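Local coordinates for putative branched chain amino acid ABC transporter, periplasmic amino acid-binding protein (PDB 4XFK) that probably captures leucine, isoleucine, valine, threonine or alanine in the periplasm and delivers it to an ABC transporter for uptake, at residues F306-K311 against E330-K335; A299-Q304 against T336-Y341. The protein carries 1 engineered substitution. All blocks are in the same frame, centred on the assembly; numbering follows the deposited sequence. Where two conformers were deposited one is given.

Reading from the N terminus, helix 296-312 supplies 299-304 to contact 2 and then, about two turns on, 306-311 to contact 1. The chain runs through helix 322-331 into strand 333-336, where 330-335 comes back to 306-311 and contact 1 closes the inner loop, with 18 residues between its segments. The next residues, 336-341, make the hairpin turn and the start of strand 339-343, and they return to 299-304. Contact 2 therefore closes the outer loop, with contact 1 nested inside it. Both contacts lay one long helix against a single hairpin, whose strands are joined by the probable hydrogen bond between Val-334 O and Tyr-341 N.

Contact 1 (F306-K311 against E330-K335); sequences FGEALK and ENASVK
Over one face of the Glu-308 carboxylate, displaced toward CG, lies the carbonyl oxygen of Ser-333, with Glu-308 CD 3.8 Å from Ser-333 O. Glu-308 OE2 is turned to a water that donates to it at 2.8 Å and accepts from Ser-333 N at 3.0 Å. This water is the polar link between helix and strand, as no direct hydrogen bond joins them. With Glu-308 CG anti to the backbone N (chi1 170°), this methylene comes to 3.5 Å from Ser-333 O; the bend at chi2 (70°) then sets the direction of the carboxylate. Glutamate suits this half-exposed place: its CB and CG pack on the strand while its acid group meets water, and Asn-312 ND2 gives OE2 a weak second bond. The setting belongs to the periplasmic binding protein fold. Here helix 322-331 ends and the chain turns into strand 333-336, the first strand of a hairpin, packing against helix 296-312. At the turn two small residues meet: Ala-332 CB lies 4.3 Å from Ala-309 CB and 4.0 Å from Ala-309 N, so the methyl sits close against the helix backbone. Farther along, Val-334 CB faces Glu-308 CB at 4.2 Å, and its branched side chain also packs on Leu-305. Ala-309 is covered in turn by Ala-328 and Ile-329 of helix 322-331, whose last turn holds Glu-330 in a salt bridge with Arg-397.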
# COMPACT_ATOMS: atom_id res chain seq x y z
N PHE A 306 -14.38 -1.51 4.34
CA PHE A 306 -14.69 -2.53 5.33
C PHE A 306 -15.83 -2.09 6.25
O PHE A 306 -16.76 -2.85 6.51
CB PHE A 306 -13.43 -2.86 6.13
CG PHE A 306 -13.66 -3.82 7.27
CD1 PHE A 306 -14.04 -5.14 7.03
CD2 PHE A 306 -13.50 -3.40 8.58
CE1 PHE A 306 -14.25 -6.01 8.08
CE2 PHE A 306 -13.70 -4.27 9.62
CZ PHE A 306 -14.08 -5.57 9.37
N GLY A 307 -15.78 -0.85 6.72
CA GLY A 307 -16.83 -0.33 7.57
C GLY A 307 -18.18 -0.29 6.87
O GLY A 307 -19.23 -0.54 7.48
N GLU A 308 -18.16 0.02 5.58
CA GLU A 308 -19.37 0.02 4.79
C GLU A 308 -19.93 -1.40 4.69
O GLU A 308 -21.14 -1.61 4.83
CB GLU A 308 -19.12 0.63 3.42
CG GLU A 308 -20.25 0.46 2.42
CD GLU A 308 -21.47 1.30 2.74
OE1 GLU A 308 -21.40 2.18 3.63
OE2 GLU A 308 -22.53 1.06 2.11
N ALA A 309 -19.06 -2.37 4.46
CA ALA A 309 -19.45 -3.78 4.46
C ALA A 309 -20.13 -4.17 5.77
O ALA A 309 -21.17 -4.84 5.77
CB ALA A 309 -18.25 -4.66 4.21
N LEU A 310 -19.56 -3.76 6.89
CA LEU A 310 -20.12 -4.10 8.19
C LEU A 310 -21.54 -3.57 8.34
O LEU A 310 -22.40 -4.23 8.92
CB LEU A 310 -19.24 -3.58 9.33
CG LEU A 310 -17.89 -4.26 9.54
CD1 LEU A 310 -17.16 -3.64 10.74
CD2 LEU A 310 -18.04 -5.77 9.72
N LYS A 311 -21.79 -2.38 7.80
CA LYS A 311 -23.13 -1.79 7.85
C LYS A 311 -24.14 -2.62 7.07
O LYS A 311 -25.34 -2.54 7.34
CB LYS A 311 -23.13 -0.36 7.29
CG LYS A 311 -22.31 0.63 8.08
CD LYS A 311 -22.36 2.01 7.43
CE LYS A 311 -21.46 2.98 8.16
NZ LYS A 311 -21.51 4.33 7.55
N GLU A 330 -17.29 -7.71 -0.84
CA GLU A 330 -17.43 -7.84 -2.29
C GLU A 330 -18.50 -6.92 -2.85
O GLU A 330 -18.35 -6.38 -3.95
CB GLU A 330 -17.76 -9.28 -2.67
CG GLU A 330 -16.64 -10.27 -2.46
CD GLU A 330 -16.97 -11.64 -3.02
OE1 GLU A 330 -18.16 -12.00 -3.09
OE2 GLU A 330 -16.03 -12.37 -3.41
N ASN A 331 -19.60 -6.78 -2.11
CA ASN A 331 -20.77 -6.05 -2.58
C ASN A 331 -20.74 -4.56 -2.25
O ASN A 331 -21.60 -3.81 -2.71
CB ASN A 331 -22.04 -6.64 -1.98
CG ASN A 331 -22.25 -8.09 -2.34
OD1 ASN A 331 -21.77 -8.57 -3.36
ND2 ASN A 331 -23.00 -8.81 -1.50
N ALA A 332 -19.77 -4.14 -1.44
CA ALA A 332 -19.77 -2.78 -0.90
C ALA A 332 -19.11 -1.76 -1.80
O ALA A 332 -18.18 -2.07 -2.55
CB ALA A 332 -19.09 -2.77 0.46
N SER A 333 -19.59 -0.52 -1.72
CA SER A 333 -18.90 0.60 -2.34
C SER A 333 -19.03 1.79 -1.41
O SER A 333 -20.04 1.95 -0.72
CB SER A 333 -19.48 0.92 -3.72
OG SER A 333 -20.81 1.38 -3.59
N VAL A 334 -17.99 2.62 -1.37
CA VAL A 334 -18.00 3.77 -0.48
C VAL A 334 -17.35 4.97 -1.15
O VAL A 334 -16.41 4.82 -1.94
CB VAL A 334 -17.33 3.42 0.89
CG1 VAL A 334 -15.82 3.23 0.74
CG2 VAL A 334 -17.66 4.46 1.94
N LYS A 335 -17.88 6.15 -0.88
CA LYS A 335 -17.26 7.39 -1.33
C LYS A 335 -16.21 7.80 -0.30
O LYS A 335 -16.54 8.19 0.81
CB LYS A 335 -18.31 8.50 -1.49
O HOH W 1 -22.25 -0.38 -0.24

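Contact 2 (A299-Q304 against T336-Y341); sequences AVFGLQ and TPMGDY
A tight beta-hairpin turn, type I from Thr-336 to Gly-339, closes over the ring of Phe-301 on helix 296-312. Thr-336 presents CB to one ring face in a CH-pi contact, 4.3 Å from the centroid and 21° off the normal. The Thr-336 hydroxyl holds the turn together: OG1 accepts from Met-338 N at 3.1 Å, an ST turn, and donates to Gly-339 O at 2.9 Å. Gly-339 O also accepts from Thr-336 N, the two donors reaching it from opposite faces of its plane. With OG1 between the backbone N and the carbonyl carbon (chi1 74°), the hydroxyl can serve both partners. Pro-337 CD reaches Phe-301 CE1 at 3.6 Å, and Met-338 CG approaches Phe-301 CE2 at 3.8 Å; both come obliquely. The Phe-280 ring also meets that of Phe-301, so a large aromatic fits this buried place. Gln-304 extends its amide to the turn, OE1 lying 3.6 Å from Pro-337 CD, while NE2 makes a weak hydrogen bond to Gln-38. In the conformer described here, Tyr-341 has Phe-301 O over the centre of one ring face. Its OH bonds to Phe-134 O and lies 3.5 Å from Gly-302 CA, where the bare glycine backbone meets the phenol. Gly-339 adopts a positive phi (123°) that suits glycine, completing a two-residue hairpin with paired backbone bonds between Thr-336 and Gly-339.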
# COMPACT_ATOMS: atom_id res chain seq x y z
N ALA A 299 -4.78 2.27 3.77
CA ALA A 299 -5.24 1.63 5.00
C ALA A 299 -6.55 2.26 5.47
O ALA A 299 -7.50 1.55 5.81
CB ALA A 299 -4.18 1.69 6.07
N VAL A 300 -6.61 3.59 5.46
CA VAL A 300 -7.84 4.27 5.86
C VAL A 300 -8.99 3.98 4.89
O VAL A 300 -10.10 3.61 5.31
CB VAL A 300 -7.64 5.80 5.96
CG1 VAL A 300 -8.98 6.50 6.17
CG2 VAL A 300 -6.64 6.14 7.07
N PHE A 301 -8.74 4.13 3.60
CA PHE A 301 -9.81 3.98 2.62
C PHE A 301 -10.30 2.52 2.58
O PHE A 301 -11.50 2.25 2.45
CB PHE A 301 -9.38 4.44 1.22
CG PHE A 301 -8.94 5.89 1.14
CD1 PHE A 301 -9.26 6.81 2.13
CD2 PHE A 301 -8.17 6.33 0.07
CE1 PHE A 301 -8.83 8.13 2.05
CE2 PHE A 301 -7.75 7.66 -0.03
CZ PHE A 301 -8.07 8.55 0.97
N GLY A 302 -9.37 1.59 2.72
CA GLY A 302 -9.73 0.19 2.78
C GLY A 302 -10.62 -0.09 3.97
O GLY A 302 -11.61 -0.81 3.86
N LEU A 303 -10.27 0.48 5.12
CA LEU A 303 -11.08 0.28 6.31
C LEU A 303 -12.41 1.03 6.24
O LEU A 303 -13.37 0.62 6.87
CB LEU A 303 -10.30 0.62 7.58
CG LEU A 303 -9.17 -0.36 7.92
CD1 LEU A 303 -8.32 0.18 9.07
CD2 LEU A 303 -9.73 -1.73 8.26
N GLN A 304 -12.48 2.09 5.43
CA GLN A 304 -13.76 2.71 5.13
C GLN A 304 -14.66 1.78 4.32
O GLN A 304 -15.85 1.67 4.59
CB GLN A 304 -13.59 4.06 4.42
CG GLN A 304 -13.00 5.12 5.33
CD GLN A 304 -12.94 6.50 4.70
OE1 GLN A 304 -13.29 6.68 3.53
NE2 GLN A 304 -12.49 7.49 5.47
N THR A 336 -14.94 7.68 -0.67
CA THR A 336 -13.85 8.08 0.20
C THR A 336 -13.49 9.53 -0.11
O THR A 336 -14.03 10.12 -1.04
CB THR A 336 -12.61 7.21 -0.04
OG1 THR A 336 -12.00 7.58 -1.29
CG2 THR A 336 -12.98 5.74 -0.01
N PRO A 337 -12.54 10.10 0.64
CA PRO A 337 -12.11 11.47 0.31
C PRO A 337 -11.48 11.61 -1.07
O PRO A 337 -11.30 12.74 -1.53
CB PRO A 337 -11.08 11.77 1.40
CG PRO A 337 -11.55 10.95 2.57
CD PRO A 337 -12.08 9.69 1.98
N MET A 338 -11.18 10.49 -1.73
CA MET A 338 -10.60 10.51 -3.07
C MET A 338 -11.57 10.07 -4.15
O MET A 338 -11.23 10.10 -5.34
CB MET A 338 -9.37 9.60 -3.14
CG MET A 338 -8.09 10.27 -2.73
SD MET A 338 -7.68 11.69 -3.78
CE MET A 338 -7.86 11.03 -5.42
N GLY A 339 -12.76 9.64 -3.76
CA GLY A 339 -13.74 9.17 -4.72
C GLY A 339 -14.17 7.75 -4.43
O GLY A 339 -14.05 7.25 -3.31
N ASP A 340 -14.66 7.08 -5.47
CA ASP A 340 -15.25 5.77 -5.29
C ASP A 340 -14.24 4.68 -5.01
O ASP A 340 -13.16 4.63 -5.60
CB ASP A 340 -16.10 5.39 -6.50
CG ASP A 340 -17.37 6.21 -6.59
OD1 ASP A 340 -17.91 6.59 -5.53
OD2 ASP A 340 -17.81 6.49 -7.72
N TYR A 341 -14.61 3.82 -4.07
CA TYR A 341 -13.81 2.69 -3.72
C TYR A 341 -14.73 1.45 -3.70
O TYR A 341 -15.82 1.49 -3.11
CB TYR A 341 -13.25 3.00 -2.35
CG TYR A 341 -12.14 2.14 -1.91
CD1 TYR A 341 -12.40 0.88 -1.43
CD2 TYR A 341 -10.83 2.59 -1.95
CE1 TYR A 341 -11.40 0.07 -1.01
CE2 TYR A 341 -9.81 1.78 -1.54
CZ TYR A 341 -10.11 0.52 -1.06
OH TYR A 341 -9.14 -0.33 -0.63